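Local coordinates for putative phenazine biosynthesis PhzC/PhzF protein (Clostridium difficile, PDB 4DUN) that is a dimeric member of the PhzF family that probably acts as an isomerase, though its substrate is not established, at residues A[9-21]-A[227-239]. Sequence-based numbering, arbitrary orientation.
Sequences VDSFATKLFKGNP and QLSNRGGIIQCEV
The loop from F12 to G19, which joins two antiparallel strands, meets the hairpin turn leading into strand 233-239, with K18 nearest R231 and G19 nearest G233. PhzF proteins share the diaminopimelate epimerase fold of two similar lobes, and here one lobe's hairpin grips the other's. G19 N gives a hydrogen bond of 2.8 Å to G232 O, nearly along the C=O axis. Further along, I234 N reaches F12 O only weakly, and water 1 donates to the same F12 O.

R231 contributes the largest share of the contact. Its chain bends at chi3 (61°), and this kink swings the guanidinium into the opposing loop. NE donates to G19 O at 2.8 Å, with that oxygen close to the guanidinium plane. NH2 donates to K18 O at 2.9 Å but comes from above the carbonyl plane, 50° out of it. The same NH2 forms a salt bridge of 3.2 Å with D10 OD1, the carboxylate standing nearly upright to the guanidinium (77°). One guanidinium face lies under F17 O and the other against P21 CD, so the group is sandwiched as well as bonded. P21's side chain lies about 7 Å from that of E47, the predicted active-site residue. D10 in turn braces the loop, since its OD2 accepts from F17 N. Across the dimer interface, E42 of the second subunit also pairs with R231 NH2, which probably offsets the repulsion between this carboxylate and that of D10, which lie close together.

At the other end the contact turns apolar: the F12 ring meets I235 obliquely, CD2 to CG1 at 4.0 Å, while I234 O sits at the ring's edge. T14 CG2 lies against I234 CG1. On the K18 side, water 3 bridges the segments, accepting from K18 NZ and donating to R231 O at 2.7 Å.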
loop_
_atom_site.group_PDB
_atom_site.type_symbol
_atom_site.label_atom_id
_atom_site.label_comp_id
_atom_site.label_asym_id
_atom_site.label_seq_id
_atom_site.Cartn_x
_atom_site.Cartn_y
_atom_site.Cartn_z
ATOM N N VAL A 9 -10.479 -3.304 -7.741
ATOM C CA VAL A 9 -11.309 -2.509 -8.650
ATOM C C VAL A 9 -10.974 -1.038 -8.517
ATOM O O VAL A 9 -10.864 -0.539 -7.392
ATOM C CB VAL A 9 -12.819 -2.758 -8.299
ATOM C CG1 VAL A 9 -13.769 -1.854 -9.103
ATOM C CG2 VAL A 9 -13.198 -4.233 -8.461
ATOM N N ASP A 10 -10.912 -0.330 -9.662
ATOM C CA ASP A 10 -10.723 1.130 -9.706
ATOM C C ASP A 10 -12.090 1.801 -9.845
ATOM O O ASP A 10 -12.765 1.590 -10.853
ATOM C CB ASP A 10 -9.793 1.517 -10.884
ATOM C CG ASP A 10 -8.385 0.947 -10.748
ATOM O OD1 ASP A 10 -8.013 0.534 -9.615
ATOM O OD2 ASP A 10 -7.679 0.869 -11.770
ATOM N N SER A 11 -12.490 2.603 -8.844
ATOM C CA SER A 11 -13.787 3.296 -8.837
ATOM C C SER A 11 -13.673 4.667 -9.460
ATOM O O SER A 11 -12.648 5.323 -9.282
ATOM C CB SER A 11 -14.328 3.418 -7.420
ATOM O OG SER A 11 -14.531 2.122 -6.885
ATOM N N PHE A 12 -14.737 5.114 -10.167
ATOM C CA PHE A 12 -14.769 6.409 -10.901
ATOM C C PHE A 12 -13.609 6.437 -11.937
ATOM O O PHE A 12 -12.931 7.459 -12.103
ATOM C CB PHE A 12 -14.681 7.626 -9.938
ATOM C CG PHE A 12 -15.841 7.748 -8.982
ATOM C CD1 PHE A 12 -15.718 7.335 -7.654
ATOM C CD2 PHE A 12 -17.054 8.292 -9.401
ATOM C CE1 PHE A 12 -16.798 7.450 -6.763
ATOM C CE2 PHE A 12 -18.126 8.428 -8.506
ATOM C CZ PHE A 12 -17.996 7.998 -7.198
ATOM N N ALA A 13 -13.356 5.288 -12.573
ATOM C CA ALA A 13 -12.269 5.145 -13.539
ATOM C C ALA A 13 -12.808 4.693 -14.864
ATOM O O ALA A 13 -13.574 3.729 -14.911
ATOM C CB ALA A 13 -11.227 4.154 -13.037
ATOM N N THR A 14 -12.414 5.424 -15.921
ATOM C CA THR A 14 -12.758 5.233 -17.337
ATOM C C THR A 14 -11.734 4.272 -17.969
ATOM O O THR A 14 -11.985 3.771 -19.070
ATOM C CB THR A 14 -12.806 6.609 -18.102
ATOM O OG1 THR A 14 -11.484 7.147 -18.237
ATOM C CG2 THR A 14 -13.706 7.674 -17.428
ATOM N N LYS A 15 -10.577 4.028 -17.265
ATOM C CA LYS A 15 -9.431 3.191 -17.658
ATOM C C LYS A 15 -8.697 2.636 -16.429
ATOM O O LYS A 15 -8.704 3.261 -15.371
ATOM C CB LYS A 15 -8.412 4.022 -18.488
ATOM C CG LYS A 15 -8.913 4.626 -19.807
ATOM C CD LYS A 15 -9.133 3.586 -20.912
ATOM C CE LYS A 15 -9.865 4.139 -22.115
ATOM N NZ LYS A 15 -9.002 5.035 -22.930
ATOM N N LEU A 16 -8.002 1.511 -16.591
ATOM C CA LEU A 16 -7.175 0.910 -15.552
ATOM C C LEU A 16 -6.119 1.912 -15.067
ATOM O O LEU A 16 -5.636 2.724 -15.879
ATOM C CB LEU A 16 -6.505 -0.330 -16.172
ATOM C CG LEU A 16 -6.018 -1.421 -15.257
ATOM C CD1 LEU A 16 -7.134 -1.904 -14.318
ATOM C CD2 LEU A 16 -5.511 -2.596 -16.077
ATOM N N PHE A 17 -5.801 1.881 -13.747
ATOM C CA PHE A 17 -4.813 2.701 -12.994
ATOM C C PHE A 17 -5.296 4.138 -12.697
ATOM O O PHE A 17 -4.518 4.976 -12.215
ATOM C CB PHE A 17 -3.452 2.755 -13.706
ATOM C CG PHE A 17 -2.954 1.395 -14.138
ATOM C CD1 PHE A 17 -2.817 0.360 -13.216
ATOM C CD2 PHE A 17 -2.624 1.150 -15.465
ATOM C CE1 PHE A 17 -2.354 -0.898 -13.611
ATOM C CE2 PHE A 17 -2.139 -0.105 -15.862
ATOM C CZ PHE A 17 -2.013 -1.123 -14.936
ATOM N N LYS A 18 -6.565 4.410 -12.982
ATOM C CA LYS A 18 -7.190 5.695 -12.705
ATOM C C LYS A 18 -8.180 5.496 -11.562
ATOM O O LYS A 18 -8.314 4.384 -11.023
ATOM C CB LYS A 18 -7.868 6.259 -13.973
ATOM C CG LYS A 18 -6.867 6.555 -15.107
ATOM C CD LYS A 18 -7.479 7.443 -16.183
ATOM C CE LYS A 18 -6.509 7.736 -17.298
ATOM N NZ LYS A 18 -5.508 8.762 -16.899
ATOM N N GLY A 19 -8.824 6.574 -11.154
ATOM C CA GLY A 19 -9.829 6.498 -10.104
ATOM C C GLY A 19 -9.287 6.148 -8.734
ATOM O O GLY A 19 -8.080 6.290 -8.475
ATOM N N ASN A 20 -10.182 5.680 -7.853
ATOM C CA ASN A 20 -9.854 5.356 -6.450
ATOM C C ASN A 20 -9.825 3.812 -6.263
ATOM O O ASN A 20 -10.882 3.173 -6.376
ATOM C CB ASN A 20 -10.872 6.035 -5.515
ATOM C CG ASN A 20 -10.304 6.342 -4.169
ATOM O OD1 ASN A 20 -9.410 5.644 -3.702
ATOM N ND2 ASN A 20 -10.782 7.404 -3.519
ATOM N N PRO A 21 -8.630 3.184 -6.051
ATOM C CA PRO A 21 -8.577 1.711 -5.980
ATOM C C PRO A 21 -9.065 1.118 -4.650
ATOM O O PRO A 21 -8.789 1.650 -3.567
ATOM C CB PRO A 21 -7.094 1.394 -6.221
ATOM C CG PRO A 21 -6.372 2.585 -5.656
ATOM C CD PRO A 21 -7.289 3.785 -5.880
ATOM N N GLN A 227 -11.949 15.019 -10.866
ATOM C CA GLN A 227 -11.134 15.136 -9.665
ATOM C C GLN A 227 -9.716 15.009 -10.178
ATOM O O GLN A 227 -9.363 13.962 -10.727
ATOM C CB GLN A 227 -11.499 14.106 -8.579
ATOM C CG GLN A 227 -10.773 14.455 -7.273
ATOM C CD GLN A 227 -11.509 14.033 -6.035
ATOM O OE1 GLN A 227 -12.750 14.047 -5.976
ATOM N NE2 GLN A 227 -10.754 13.664 -5.004
ATOM N N LEU A 228 -8.946 16.106 -10.106
ATOM C CA LEU A 228 -7.634 16.200 -10.732
ATOM C C LEU A 228 -6.490 15.715 -9.835
ATOM O O LEU A 228 -5.460 16.379 -9.679
ATOM C CB LEU A 228 -7.409 17.647 -11.236
ATOM C CG LEU A 228 -8.413 18.141 -12.295
ATOM C CD1 LEU A 228 -8.080 19.570 -12.717
ATOM C CD2 LEU A 228 -8.471 17.196 -13.545
ATOM N N SER A 229 -6.657 14.506 -9.289
ATOM C CA SER A 229 -5.616 13.809 -8.540
ATOM C C SER A 229 -4.659 13.193 -9.570
ATOM O O SER A 229 -4.995 13.180 -10.761
ATOM C CB SER A 229 -6.248 12.718 -7.669
ATOM O OG SER A 229 -7.007 11.848 -8.499
ATOM N N ASN A 230 -3.529 12.637 -9.119
ATOM C CA ASN A 230 -2.543 11.948 -9.965
ATOM C C ASN A 230 -3.251 10.873 -10.811
ATOM O O ASN A 230 -3.112 10.856 -12.031
ATOM C CB ASN A 230 -1.456 11.312 -9.069
ATOM C CG ASN A 230 -0.332 10.623 -9.807
ATOM O OD1 ASN A 230 0.051 10.998 -10.926
ATOM N ND2 ASN A 230 0.234 9.601 -9.181
ATOM N N ARG A 231 -4.075 10.033 -10.157
ATOM C CA ARG A 231 -4.826 8.971 -10.827
ATOM C C ARG A 231 -5.988 9.551 -11.646
ATOM O O ARG A 231 -6.186 9.141 -12.794
ATOM C CB ARG A 231 -5.321 7.939 -9.805
ATOM C CG ARG A 231 -4.159 7.153 -9.146
ATOM C CD ARG A 231 -4.669 6.163 -8.108
ATOM N NE ARG A 231 -5.553 5.164 -8.708
ATOM C CZ ARG A 231 -5.200 3.930 -9.055
ATOM N NH1 ARG A 231 -3.963 3.495 -8.833
ATOM N NH2 ARG A 231 -6.083 3.115 -9.610
ATOM N N GLY A 232 -6.699 10.509 -11.058
ATOM C CA GLY A 232 -7.799 11.230 -11.690
ATOM C C GLY A 232 -9.117 10.500 -11.664
ATOM O O GLY A 232 -9.171 9.271 -11.758
ATOM N N GLY A 233 -10.187 11.262 -11.530
ATOM C CA GLY A 233 -11.521 10.686 -11.522
ATOM C C GLY A 233 -12.515 11.501 -12.308
ATOM O O GLY A 233 -12.328 12.702 -12.489
ATOM N N ILE A 234 -13.545 10.826 -12.817
ATOM C CA ILE A 234 -14.646 11.454 -13.537
ATOM C C ILE A 234 -15.912 11.120 -12.773
ATOM O O ILE A 234 -16.149 9.952 -12.455
ATOM C CB ILE A 234 -14.715 11.026 -15.027
ATOM C CG1 ILE A 234 -13.429 11.459 -15.814
ATOM C CG2 ILE A 234 -16.006 11.543 -15.687
ATOM C CD1 ILE A 234 -13.236 13.040 -16.028
ATOM N N ILE A 235 -16.706 12.157 -12.461
ATOM C CA ILE A 235 -17.937 12.018 -11.688
ATOM C C ILE A 235 -19.091 12.626 -12.449
ATOM O O ILE A 235 -19.052 13.822 -12.775
ATOM C CB ILE A 235 -17.822 12.689 -10.278
ATOM C CG1 ILE A 235 -16.520 12.293 -9.517
ATOM C CG2 ILE A 235 -19.085 12.389 -9.442
ATOM C CD1 ILE A 235 -15.260 13.202 -9.853
ATOM N N GLN A 236 -20.119 11.818 -12.711
ATOM C CA GLN A 236 -21.361 12.285 -13.340
ATOM C C GLN A 236 -22.212 12.830 -12.209
ATOM O O GLN A 236 -22.383 12.142 -11.187
ATOM C CB GLN A 236 -22.099 11.173 -14.126
ATOM C CG GLN A 236 -21.268 10.444 -15.185
ATOM C CD GLN A 236 -20.641 11.349 -16.214
ATOM O OE1 GLN A 236 -21.236 12.332 -16.680
ATOM N NE2 GLN A 236 -19.408 11.039 -16.581
ATOM N N CYS A 237 -22.696 14.064 -12.370
ATOM C CA CYS A 237 -23.405 14.839 -11.353
ATOM C C CYS A 237 -24.766 15.242 -11.816
ATOM O O CYS A 237 -24.909 15.728 -12.943
ATOM C CB CYS A 237 -22.602 16.088 -11.009
ATOM S SG CYS A 237 -20.965 15.755 -10.324
ATOM N N GLU A 238 -25.770 15.119 -10.939
ATOM C CA GLU A 238 -27.135 15.532 -11.259
ATOM C C GLU A 238 -27.869 16.006 -10.014
ATOM O O GLU A 238 -27.865 15.318 -8.989
ATOM C CB GLU A 238 -27.917 14.404 -11.951
ATOM C CG GLU A 238 -29.319 14.808 -12.382
ATOM C CD GLU A 238 -30.150 13.778 -13.121
ATOM O OE1 GLU A 238 -29.613 12.703 -13.470
ATOM O OE2 GLU A 238 -31.348 14.057 -13.359
ATOM N N VAL A 239 -28.542 17.170 -10.137
ATOM C CA VAL A 239 -29.361 17.775 -9.082
ATOM C C VAL A 239 -30.712 17.080 -9.210
ATOM O O VAL A 239 -31.324 17.126 -10.293
ATOM C CB VAL A 239 -29.489 19.321 -9.198
ATOM C CG1 VAL A 239 -30.404 19.885 -8.112
ATOM C CG2 VAL A 239 -28.133 20.002 -9.164
HETATM O O HOH W 1 -11.085 8.298 -14.344
HETATM O O HOH W 2 -3.432 8.969 -14.274
HETATM O O HOH W 3 -6.974 10.339 -15.108
#